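Local coordinates for protein 7,8-dihydro-6-hydroxymethylpterin pyrophosphokinase-dihydropteroate synthase (Plasmodium falciparum, PDB 6JWY) that probably catalyses two consecutive steps of folate biosynthesis: ATP-dependent pyrophosphorylation of 6-hydroxymethyl-7,8-dihydropterin, then condensation of that product with 4-aminobenzoate to 7,8-dihydropteroate, at residues P477-D482 and L497-N502; T51-E56 and N372-V377; I446-L451 and T483-V488. The protein carries 1 engineered substitution. All blocks are in the same frame, centred on the assembly; numbering follows the deposited sequence.

How the interactions relate
Interactions 1 and 3 share the pterin-binding TIM-type barrel, whereas interaction 2 lies in the antiparallel sheet of the pyrophosphokinase part. Along the chain, interaction 2 closes before the other two open, and the segments of 1 and 3 alternate: helix 448-464, strand 478-482, helix 486-494, strand 500-503. Interactions 1 and 3 touch, with centres about 14 Å apart; a probable hydrogen bond joins Thr483 N to Asn502 O (3.0 Å), and Ile481 packs on Val488. Interaction 2 is centred about 21 Å from interaction 1, with nearest atoms about 6 Å apart, and about 33 Å from interaction 3. Interactions 1 and 3 therefore build adjoining units of one barrel, while interaction 2 belongs to the other part of this probably bifunctional enzyme.

Interaction 1 (P477-D482 and L497-N502); sequences PIISID and LVDILN. With CKL (4-[(2-azanyl-4-oxidanylidene-7,8-dihydro-3~{H}-pteridin-6-yl)methylamino]-~{N}-(5,6-dimethoxypyrimidin-4-yl)benzenesulfonamide), chain C.
Ser480, Ile481 and Asp482 pair in parallel with Ile500, Leu501 and Asn502, joining two neighbouring strands of the TIM-type barrel through a right-handed beta-alpha-beta unit whose connecting helix is 486-494. The backbone ladder runs from Ile500 N to Ile479 O, from Ile481 N to Ile500 O (3.0 Å) and from Asn502 N to Ile481 O (2.9 Å). At its start Ile479 O is gripped twice, since Asp499 N also donates to it at 2.7 Å.

A side chain extends this ladder: Asp499 OD2 accepts from Ile479 N (2.8 Å, 162° at the hydrogen) through its anti lone pair, the one away from the other oxygen. A water bridges that same OD2 to Pro477 O.

The apolar contacts fall on two faces. On the face that carries Ser480 and Ile500, Ile478 CG2 meets Ile500 CD1 at 3.6 Å. On the face of Ile481 and Leu501, Val498 CG1 rests against Ile481 CG2 (3.8 Å), beside helix 486-494.

At the C-terminal ends Asp482 and Asn502 lie side by side, each with CG anti to its backbone N, and both reach the pterin of the bound conjugate. Asp430 OD2, from strand 428-432 on the other side of strand 478-482, also accepts from Asn502 ND2. The amide reads two adjacent pterin positions, ND2 donating to ligand N1 and OD1 accepting from N11, while Asp482 OD2 accepts a hydrogen bond from ligand N10 at 2.6 Å, 158° at the hydrogen.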
loop_
_atom_site.group_PDB
_atom_site.type_symbol
_atom_site.label_atom_id
_atom_site.label_comp_id
_atom_site.label_asym_id
_atom_site.label_seq_id
_atom_site.Cartn_x
_atom_site.Cartn_y
_atom_site.Cartn_z
ATOM N N PRO A 477 -10.430 23.734 -14.578
ATOM C CA PRO A 477 -9.157 23.087 -14.298
ATOM C C PRO A 477 -8.110 24.154 -14.016
ATOM O O PRO A 477 -8.218 25.302 -14.470
ATOM C CB PRO A 477 -8.806 22.346 -15.592
ATOM C CG PRO A 477 -9.585 23.102 -16.660
ATOM C CD PRO A 477 -10.851 23.597 -15.982
ATOM N N ILE A 478 -7.136 23.731 -13.209
ATOM C CA ILE A 478 -5.867 24.407 -13.059
ATOM C C ILE A 478 -5.095 24.149 -14.346
ATOM O O ILE A 478 -5.195 23.056 -14.912
ATOM C CB ILE A 478 -5.186 23.857 -11.795
ATOM C CG1 ILE A 478 -6.009 24.201 -10.546
ATOM C CG2 ILE A 478 -3.746 24.335 -11.698
ATOM C CD1 ILE A 478 -5.818 23.228 -9.406
ATOM N N ILE A 479 -4.405 25.192 -14.831
ATOM C CA ILE A 479 -3.688 25.134 -16.094
ATOM C C ILE A 479 -2.200 25.275 -15.787
ATOM O O ILE A 479 -1.754 26.243 -15.141
ATOM C CB ILE A 479 -4.157 26.240 -17.078
ATOM C CG1 ILE A 479 -5.678 26.292 -17.271
ATOM C CG2 ILE A 479 -3.431 26.153 -18.405
ATOM C CD1 ILE A 479 -6.234 25.208 -18.188
ATOM N N SER A 480 -1.447 24.282 -16.261
ATOM C CA SER A 480 -0.009 24.375 -16.196
ATOM C C SER A 480 0.536 24.406 -17.619
ATOM O O SER A 480 0.019 23.719 -18.504
ATOM C CB SER A 480 0.571 23.284 -15.315
ATOM O OG SER A 480 1.177 22.219 -16.044
ATOM N N ILE A 481 1.560 25.237 -17.816
ATOM C CA ILE A 481 2.264 25.283 -19.083
ATOM C C ILE A 481 3.655 24.665 -18.935
ATOM O O ILE A 481 4.465 25.090 -18.112
ATOM C CB ILE A 481 2.282 26.708 -19.685
ATOM C CG1 ILE A 481 2.941 26.698 -21.075
ATOM C CG2 ILE A 481 2.897 27.717 -18.723
ATOM C CD1 ILE A 481 2.862 27.978 -21.819
ATOM N N ASP A 482 3.911 23.645 -19.766
ATOM C CA ASP A 482 5.157 22.904 -19.780
ATOM C C ASP A 482 6.129 23.686 -20.656
ATOM O O ASP A 482 6.172 23.463 -21.867
ATOM C CB ASP A 482 4.923 21.525 -20.386
ATOM C CG ASP A 482 6.090 20.568 -20.261
ATOM O OD1 ASP A 482 7.253 21.038 -20.196
ATOM O OD2 ASP A 482 5.837 19.349 -20.252
ATOM N N LEU A 497 -3.467 33.350 -18.402
ATOM C CA LEU A 497 -3.742 32.190 -19.226
ATOM C C LEU A 497 -3.367 30.899 -18.502
ATOM O O LEU A 497 -3.764 29.819 -18.935
ATOM C CB LEU A 497 -2.940 32.302 -20.531
ATOM C CG LEU A 497 -3.351 33.376 -21.544
ATOM C CD1 LEU A 497 -2.625 33.175 -22.878
ATOM C CD2 LEU A 497 -4.845 33.409 -21.755
ATOM N N VAL A 498 -2.548 30.988 -17.441
ATOM C CA VAL A 498 -2.021 29.791 -16.787
ATOM C C VAL A 498 -1.958 30.008 -15.281
ATOM O O VAL A 498 -2.020 31.151 -14.815
ATOM C CB VAL A 498 -0.629 29.419 -17.318
ATOM C CG1 VAL A 498 -0.668 29.015 -18.780
ATOM C CG2 VAL A 498 0.358 30.549 -17.096
ATOM N N ASP A 499 -1.853 28.892 -14.542
ATOM C CA ASP A 499 -1.709 28.950 -13.098
ATOM C C ASP A 499 -0.315 28.485 -12.658
ATOM O O ASP A 499 0.200 29.014 -11.664
ATOM C CB ASP A 499 -2.803 28.143 -12.406
ATOM C CG ASP A 499 -4.187 28.497 -12.918
ATOM O OD1 ASP A 499 -4.588 29.658 -12.705
ATOM O OD2 ASP A 499 -4.859 27.592 -13.540
ATOM N N ILE A 500 0.278 27.516 -13.398
ATOM C CA ILE A 500 1.471 26.814 -12.950
ATOM C C ILE A 500 2.512 26.792 -14.063
ATOM O O ILE A 500 2.187 26.503 -15.221
ATOM C CB ILE A 500 1.130 25.375 -12.515
ATOM C CG1 ILE A 500 0.213 25.342 -11.279
ATOM C CG2 ILE A 500 2.395 24.525 -12.337
ATOM C CD1 ILE A 500 -0.234 23.943 -10.873
ATOM N N LEU A 501 3.774 27.027 -13.680
ATOM C CA LEU A 501 4.891 26.772 -14.574
ATOM C C LEU A 501 5.392 25.355 -14.323
ATOM O O LEU A 501 5.752 25.019 -13.196
ATOM C CB LEU A 501 5.987 27.804 -14.263
ATOM C CG LEU A 501 7.358 27.514 -14.878
ATOM C CD1 LEU A 501 7.285 27.572 -16.404
ATOM C CD2 LEU A 501 8.424 28.456 -14.318
ATOM N N ASN A 502 5.417 24.537 -15.376
ATOM C CA ASN A 502 6.036 23.212 -15.349
ATOM C C ASN A 502 7.366 23.349 -16.087
ATOM O O ASN A 502 7.403 23.338 -17.324
ATOM C CB ASN A 502 5.110 22.161 -15.978
ATOM C CG ASN A 502 5.720 20.787 -16.145
ATOM O OD1 ASN A 502 6.728 20.473 -15.526
ATOM N ND2 ASN A 502 5.132 19.949 -16.982
HETATM C C2 CKL C . 7.103 16.988 -16.076
HETATM C C4 CKL C . 7.608 14.792 -16.794
HETATM C C5 CKL C . 7.461 15.170 -18.207
HETATM C C6 CKL C . 7.121 16.589 -18.410
HETATM O O24 CKL C . 11.750 7.696 -22.236
HETATM S S21 CKL C . 10.753 8.154 -23.181
HETATM O O23 CKL C . 9.710 7.181 -23.154
HETATM N N22 CKL C . 11.190 8.263 -24.742
HETATM C C25 CKL C . 12.452 8.157 -25.229
HETATM C C30 CKL C . 12.643 8.214 -26.604
HETATM O O31 CKL C . 11.577 8.378 -27.458
HETATM C C32 CKL C . 11.234 9.676 -27.954
HETATM C C29 CKL C . 13.928 8.083 -27.103
HETATM O O33 CKL C . 14.149 8.128 -28.462
HETATM C C34 CKL C . 15.089 7.252 -29.109
HETATM N N28 CKL C . 14.959 7.920 -26.235
HETATM C C27 CKL C . 14.755 7.872 -24.905
HETATM N N26 CKL C . 13.518 7.982 -24.401
HETATM C C18 CKL C . 10.305 9.660 -22.833
HETATM C C17 CKL C . 9.095 10.127 -23.350
HETATM C C16 CKL C . 8.697 11.428 -23.070
HETATM C C19 CKL C . 11.123 10.505 -22.064
HETATM C C20 CKL C . 10.714 11.810 -21.787
HETATM C C15 CKL C . 9.482 12.267 -22.274
HETATM N N14 CKL C . 9.064 13.548 -21.986
HETATM C C13 CKL C . 7.683 14.042 -21.872
HETATM C C8 CKL C . 7.516 14.809 -20.566
HETATM C C9 CKL C . 7.166 16.228 -20.811
HETATM N N10 CKL C . 6.990 17.042 -19.651
HETATM N N1 CKL C . 6.936 17.440 -17.347
HETATM N N7 CKL C . 7.640 14.313 -19.273
HETATM O O12 CKL C . 7.887 13.609 -16.496
HETATM N N3 CKL C . 7.438 15.714 -15.823
HETATM N N11 CKL C . 6.975 17.837 -15.040
HETATM O O HOH W 1 -7.663 27.724 -14.009
HETATM O O HOH W 2 9.237 22.687 -19.378
#

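Interaction 2 (T51-E56 and N372-V377); sequences TSYLYE and NKRIYV
Arg374 meets two tyrosines with different parts of one side chain. Its CD lies over the face of the Tyr53 ring, 3.8 Å from the centroid and 13° off the normal, which is CH-pi geometry. Beyond CD, Arg374 NH1 and NE both donate to Tyr55 OH, at 2.6 and 3.0 Å, a side-on grip on one oxygen. That oxygen sits in the guanidinium plane, while the Tyr55 ring stands steeply to it, 74° between the planes. A bend at chi3 (-72°) turns the head of the arginine toward this oxygen after CG and CD have crossed the Tyr53 ring.

On the other face of the sheet, Leu54 CB packs on Ile375 CB at 3.8 Å, and Ile375 CD1 reaches back to the backbone of Glu56. Underneath lies an antiparallel ladder, in which strand 373-376 extends the pyrophosphokinase sheet alongside strand 46-57. Leu54 with Ile375 and Glu56 with Lys373 are hydrogen-bonded pairs, the latter tied both ways: Glu56 N to Lys373 O and Lys373 N to Glu56 O, each 3.0 Å. Tyr55 with Arg374 is the non-hydrogen-bonded pair between them.

Farther out, Asp335 OD2 of helix 327-336 is hydrogen-bonded to both Tyr55 OH and Tyr53 N, which is consistent with its positioning the two tyrosines. Glu599 forms a salt bridge with Arg374 NH2, and Glu56 OE2 is held by the hydroxyls of Tyr164 and Tyr384.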
loop_
_atom_site.group_PDB
_atom_site.type_symbol
_atom_site.label_atom_id
_atom_site.label_comp_id
_atom_site.label_asym_id
_atom_site.label_seq_id
_atom_site.Cartn_x
_atom_site.Cartn_y
_atom_site.Cartn_z
ATOM N N THR A 51 10.413 30.574 3.683
ATOM C CA THR A 51 9.049 30.372 4.129
ATOM C C THR A 51 8.891 28.906 4.498
ATOM O O THR A 51 9.649 28.063 4.008
ATOM C CB THR A 51 8.020 30.672 3.032
ATOM O OG1 THR A 51 8.464 30.070 1.813
ATOM C CG2 THR A 51 7.735 32.141 2.827
ATOM N N SER A 52 7.889 28.607 5.339
ATOM C CA SER A 52 7.633 27.226 5.704
ATOM C C SER A 52 6.545 26.719 4.774
ATOM O O SER A 52 6.083 27.468 3.923
ATOM C CB SER A 52 7.212 27.144 7.151
ATOM O OG SER A 52 5.905 27.685 7.332
ATOM N N TYR A 53 6.113 25.467 4.952
ATOM C CA TYR A 53 4.818 25.081 4.410
ATOM C C TYR A 53 3.698 25.857 5.109
ATOM O O TYR A 53 3.892 26.503 6.145
ATOM C CB TYR A 53 4.619 23.568 4.471
ATOM C CG TYR A 53 5.499 22.833 3.501
ATOM C CD1 TYR A 53 5.112 22.661 2.181
ATOM C CD2 TYR A 53 6.750 22.366 3.879
ATOM C CE1 TYR A 53 5.915 21.978 1.280
ATOM C CE2 TYR A 53 7.564 21.686 2.990
ATOM C CZ TYR A 53 7.157 21.511 1.681
ATOM O OH TYR A 53 8.002 20.896 0.796
ATOM N N LEU A 54 2.529 25.811 4.477
ATOM C CA LEU A 54 1.273 26.201 5.071
ATOM C C LEU A 54 0.763 25.025 5.910
ATOM O O LEU A 54 0.857 23.862 5.495
ATOM C CB LEU A 54 0.371 26.494 3.876
ATOM C CG LEU A 54 -0.868 27.346 4.116
ATOM C CD1 LEU A 54 -0.601 28.416 5.159
ATOM C CD2 LEU A 54 -1.304 27.969 2.797
ATOM N N TYR A 55 0.276 25.318 7.125
ATOM C CA TYR A 55 -0.299 24.251 7.942
ATOM C C TYR A 55 -1.700 24.586 8.459
ATOM O O TYR A 55 -2.013 25.732 8.818
ATOM C CB TYR A 55 0.603 23.830 9.102
ATOM C CG TYR A 55 1.929 23.248 8.690
ATOM C CD1 TYR A 55 3.003 24.070 8.397
ATOM C CD2 TYR A 55 2.127 21.871 8.635
ATOM C CE1 TYR A 55 4.228 23.534 8.017
ATOM C CE2 TYR A 55 3.350 21.319 8.280
ATOM C CZ TYR A 55 4.412 22.155 7.954
ATOM O OH TYR A 55 5.637 21.640 7.578
ATOM N N GLU A 56 -2.527 23.531 8.496
ATOM C CA GLU A 56 -3.761 23.539 9.261
ATOM C C GLU A 56 -3.462 23.007 10.661
ATOM O O GLU A 56 -3.062 21.848 10.819
ATOM C CB GLU A 56 -4.802 22.641 8.605
ATOM C CG GLU A 56 -6.160 22.770 9.272
ATOM C CD GLU A 56 -7.224 22.033 8.496
ATOM O OE1 GLU A 56 -7.247 20.802 8.610
ATOM O OE2 GLU A 56 -7.983 22.681 7.760
ATOM N N ASN A 372 -2.477 18.069 12.450
ATOM C CA ASN A 372 -1.670 19.200 12.019
ATOM C C ASN A 372 -1.094 18.869 10.649
ATOM O O ASN A 372 -0.087 18.171 10.547
ATOM C CB ASN A 372 -0.602 19.592 13.048
ATOM C CG ASN A 372 -1.191 19.924 14.404
ATOM O OD1 ASN A 372 -1.718 21.019 14.611
ATOM N ND2 ASN A 372 -1.111 18.982 15.332
ATOM N N LYS A 373 -1.743 19.411 9.617
ATOM C CA LYS A 373 -1.618 18.957 8.243
ATOM C C LYS A 373 -0.770 19.927 7.425
ATOM O O LYS A 373 -0.962 21.152 7.477
ATOM C CB LYS A 373 -3.014 18.830 7.631
ATOM C CG LYS A 373 -3.725 17.529 7.969
ATOM C CD LYS A 373 -5.174 17.501 7.559
ATOM C CE LYS A 373 -5.839 16.171 7.868
ATOM N NZ LYS A 373 -7.206 16.120 7.291
ATOM N N ARG A 374 0.151 19.349 6.646
ATOM C CA ARG A 374 0.926 20.126 5.699
ATOM C C ARG A 374 0.068 20.429 4.478
ATOM O O ARG A 374 -0.610 19.571 3.950
ATOM C CB ARG A 374 2.196 19.374 5.302
ATOM C CG ARG A 374 3.053 20.088 4.267
ATOM C CD ARG A 374 4.353 19.304 4.204
ATOM N NE ARG A 374 5.070 19.592 5.430
ATOM C CZ ARG A 374 5.936 18.793 6.024
ATOM N NH1 ARG A 374 6.491 19.187 7.156
ATOM N NH2 ARG A 374 6.242 17.620 5.498
ATOM N N ILE A 375 0.154 21.661 3.994
ATOM C CA ILE A 375 -0.579 22.072 2.808
ATOM C C ILE A 375 0.410 22.502 1.720
ATOM O O ILE A 375 1.460 23.087 2.015
ATOM C CB ILE A 375 -1.505 23.229 3.217
ATOM C CG1 ILE A 375 -2.685 22.713 4.058
ATOM C CG2 ILE A 375 -1.922 24.056 2.006
ATOM C CD1 ILE A 375 -3.367 23.758 4.931
ATOM N N TYR A 376 0.062 22.178 0.464
ATOM C CA TYR A 376 0.642 22.791 -0.722
ATOM C C TYR A 376 -0.472 23.488 -1.494
ATOM O O TYR A 376 -1.643 23.326 -1.156
ATOM C CB TYR A 376 1.342 21.742 -1.574
ATOM C CG TYR A 376 0.432 20.750 -2.237
ATOM C CD1 TYR A 376 -0.154 19.734 -1.506
ATOM C CD2 TYR A 376 0.160 20.806 -3.585
ATOM C CE1 TYR A 376 -0.996 18.807 -2.101
ATOM C CE2 TYR A 376 -0.674 19.882 -4.195
ATOM C CZ TYR A 376 -1.268 18.881 -3.453
ATOM O OH TYR A 376 -2.126 17.971 -4.022
ATOM N N VAL A 377 -0.119 24.278 -2.521
ATOM C CA VAL A 377 -1.104 25.136 -3.173
ATOM C C VAL A 377 -0.847 25.175 -4.678
ATOM O O VAL A 377 0.211 25.628 -5.120
ATOM C CB VAL A 377 -1.073 26.570 -2.615
ATOM C CG1 VAL A 377 -1.854 27.514 -3.512
ATOM C CG2 VAL A 377 -1.542 26.662 -1.166
#

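Interaction 3 (I446-L451 and T483-V488); sequences ISERDL and TINYNV
Glu448 sets out with CG anti to its backbone N (chi1 172°) and continues extended through chi2, a stretched course that delivers its carboxylate to Thr483. The threonine answers with a chi1 of -171°, which places OG1 opposite its own backbone N and leaves CG2 between N and the carbonyl carbon. Thr483 OG1 donates to Glu448 OE2 at 3.0 Å. The hydroxyl approaches obliquely from above the carboxylate plane, 46° out of it.

Thr483 OG1 is also an acceptor, since Asn485 N donates to it at 3.1 Å. This is an ST turn; with one bond received from Asn485 N and one given to Glu448 OE2, the orientation of the hydroxyl is probably well defined. The turn leads directly into helix 486-494, for which Asn485 is the N-cap: its OD1 receives Val488 N at 3.0 Å and, more weakly, Asn487 N. Here the loop after strand 478-482 of the pterin-binding barrel meets the first turn of helix 448-464, so the contact joins two successive helices on the outside of the barrel near their N-terminal ends.

Below the polar tip, the aliphatic part of Glu448 crosses Val488 at about a right angle, Glu448 CG against Val488 CG2 at 3.9 Å. Val488 CG2 also lies 4.0 Å from Arg449 N. Glu448 OE1 runs past Asn485 CB at 3.7 Å, the carboxylate and amide planes being nearly perpendicular. A water accepts from Ile484 N and donates weakly to Glu448 OE2. Arg449 turns its guanidinium away from Val488 and makes a salt bridge through NE to Glu491 of helix 486-494, a polar link between the two helices, beside the packing of Glu448 on Val488.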
loop_
_atom_site.group_PDB
_atom_site.type_symbol
_atom_site.label_atom_id
_atom_site.label_comp_id
_atom_site.label_asym_id
_atom_site.label_seq_id
_atom_site.Cartn_x
_atom_site.Cartn_y
_atom_site.Cartn_z
ATOM N N ILE A 446 7.518 27.983 -36.828
ATOM C CA ILE A 446 6.354 27.954 -35.889
ATOM C C ILE A 446 6.871 28.005 -34.447
ATOM O O ILE A 446 7.423 27.028 -33.935
ATOM C CB ILE A 446 5.444 26.742 -36.205
ATOM C CG1 ILE A 446 3.952 27.090 -36.201
ATOM C CG2 ILE A 446 5.769 25.517 -35.359
ATOM C CD1 ILE A 446 3.440 27.654 -34.898
ATOM N N SER A 447 6.720 29.188 -33.830
ATOM C CA SER A 447 7.014 29.470 -32.430
ATOM C C SER A 447 6.344 28.451 -31.505
ATOM O O SER A 447 5.193 28.066 -31.724
ATOM C CB SER A 447 6.507 30.845 -32.067
ATOM O OG SER A 447 7.555 31.799 -31.991
ATOM N N GLU A 448 7.051 28.066 -30.429
ATOM C CA GLU A 448 6.395 27.540 -29.242
ATOM C C GLU A 448 5.287 28.504 -28.827
ATOM O O GLU A 448 4.199 28.067 -28.463
ATOM C CB GLU A 448 7.383 27.321 -28.095
ATOM C CG GLU A 448 6.725 26.951 -26.771
ATOM C CD GLU A 448 7.688 26.624 -25.639
ATOM O OE1 GLU A 448 8.865 26.992 -25.750
ATOM O OE2 GLU A 448 7.273 25.988 -24.653
ATOM N N ARG A 449 5.537 29.816 -28.913
ATOM C CA ARG A 449 4.474 30.756 -28.580
ATOM C C ARG A 449 3.256 30.573 -29.491
ATOM O O ARG A 449 2.126 30.737 -29.039
ATOM C CB ARG A 449 4.921 32.217 -28.668
ATOM C CG ARG A 449 3.941 33.075 -29.457
ATOM C CD ARG A 449 3.611 34.284 -28.626
ATOM N NE ARG A 449 2.290 34.902 -28.655
ATOM C CZ ARG A 449 1.337 34.792 -29.583
ATOM N NH1 ARG A 449 1.496 34.033 -30.666
ATOM N NH2 ARG A 449 0.206 35.459 -29.395
ATOM N N ASP A 450 3.488 30.290 -30.780
ATOM C CA ASP A 450 2.410 30.293 -31.759
ATOM C C ASP A 450 1.550 29.043 -31.577
ATOM O O ASP A 450 0.328 29.101 -31.689
ATOM C CB ASP A 450 2.911 30.542 -33.186
ATOM C CG ASP A 450 3.468 31.945 -33.421
ATOM O OD1 ASP A 450 2.876 32.932 -32.906
ATOM O OD2 ASP A 450 4.497 32.048 -34.124
ATOM N N LEU A 451 2.204 27.923 -31.263
ATOM C CA LEU A 451 1.517 26.694 -30.908
ATOM C C LEU A 451 0.633 26.883 -29.672
ATOM O O LEU A 451 -0.503 26.430 -29.655
ATOM C CB LEU A 451 2.566 25.606 -30.683
ATOM C CG LEU A 451 3.017 24.897 -31.955
ATOM C CD1 LEU A 451 4.307 24.137 -31.723
ATOM C CD2 LEU A 451 1.923 23.975 -32.475
ATOM N N THR A 483 6.913 24.581 -20.043
ATOM C CA THR A 483 7.814 25.438 -20.790
ATOM C C THR A 483 9.064 25.743 -19.970
ATOM O O THR A 483 8.980 25.776 -18.744
ATOM C CB THR A 483 7.114 26.738 -21.190
ATOM O OG1 THR A 483 8.056 27.334 -22.070
ATOM C CG2 THR A 483 6.858 27.709 -20.058
ATOM N N ILE A 484 10.199 25.992 -20.653
ATOM C CA ILE A 484 11.402 26.512 -19.997
ATOM C C ILE A 484 11.695 27.935 -20.479
ATOM O O ILE A 484 12.739 28.491 -20.138
ATOM C CB ILE A 484 12.643 25.627 -20.205
ATOM C CG1 ILE A 484 13.078 25.581 -21.674
ATOM C CG2 ILE A 484 12.439 24.252 -19.628
ATOM C CD1 ILE A 484 14.373 24.827 -21.911
ATOM N N ASN A 485 10.744 28.513 -21.232
ATOM C CA ASN A 485 10.957 29.699 -22.045
ATOM C C ASN A 485 10.204 30.874 -21.426
ATOM O O ASN A 485 8.980 30.983 -21.524
ATOM C CB ASN A 485 10.647 29.420 -23.523
ATOM C CG ASN A 485 10.575 30.662 -24.390
ATOM O OD1 ASN A 485 10.391 31.769 -23.882
ATOM N ND2 ASN A 485 10.706 30.508 -25.706
ATOM N N TYR A 486 10.990 31.749 -20.799
ATOM C CA TYR A 486 10.619 33.023 -20.211
ATOM C C TYR A 486 9.605 33.764 -21.080
ATOM O O TYR A 486 8.622 34.273 -20.565
ATOM C CB TYR A 486 11.879 33.885 -20.073
ATOM C CG TYR A 486 11.671 35.201 -19.371
ATOM C CD1 TYR A 486 11.124 36.301 -20.020
ATOM C CD2 TYR A 486 12.019 35.353 -18.038
ATOM C CE1 TYR A 486 10.910 37.506 -19.362
ATOM C CE2 TYR A 486 11.834 36.553 -17.365
ATOM C CZ TYR A 486 11.272 37.626 -18.031
ATOM O OH TYR A 486 11.085 38.784 -17.346
ATOM N N ASN A 487 9.881 33.903 -22.386
ATOM C CA ASN A 487 9.024 34.727 -23.224
ATOM C C ASN A 487 7.626 34.123 -23.279
ATOM O O ASN A 487 6.633 34.852 -23.210
ATOM C CB ASN A 487 9.575 34.938 -24.635
ATOM C CG ASN A 487 10.775 35.856 -24.699
ATOM O OD1 ASN A 487 10.935 36.753 -23.875
ATOM N ND2 ASN A 487 11.626 35.647 -25.682
ATOM N N VAL A 488 7.560 32.795 -23.413
ATOM C CA VAL A 488 6.265 32.161 -23.521
ATOM C C VAL A 488 5.529 32.285 -22.191
ATOM O O VAL A 488 4.347 32.613 -22.168
ATOM C CB VAL A 488 6.366 30.698 -23.976
ATOM C CG1 VAL A 488 4.974 30.100 -24.041
ATOM C CG2 VAL A 488 7.077 30.567 -25.317
HETATM O O HOH W 3 9.730 25.394 -23.770
#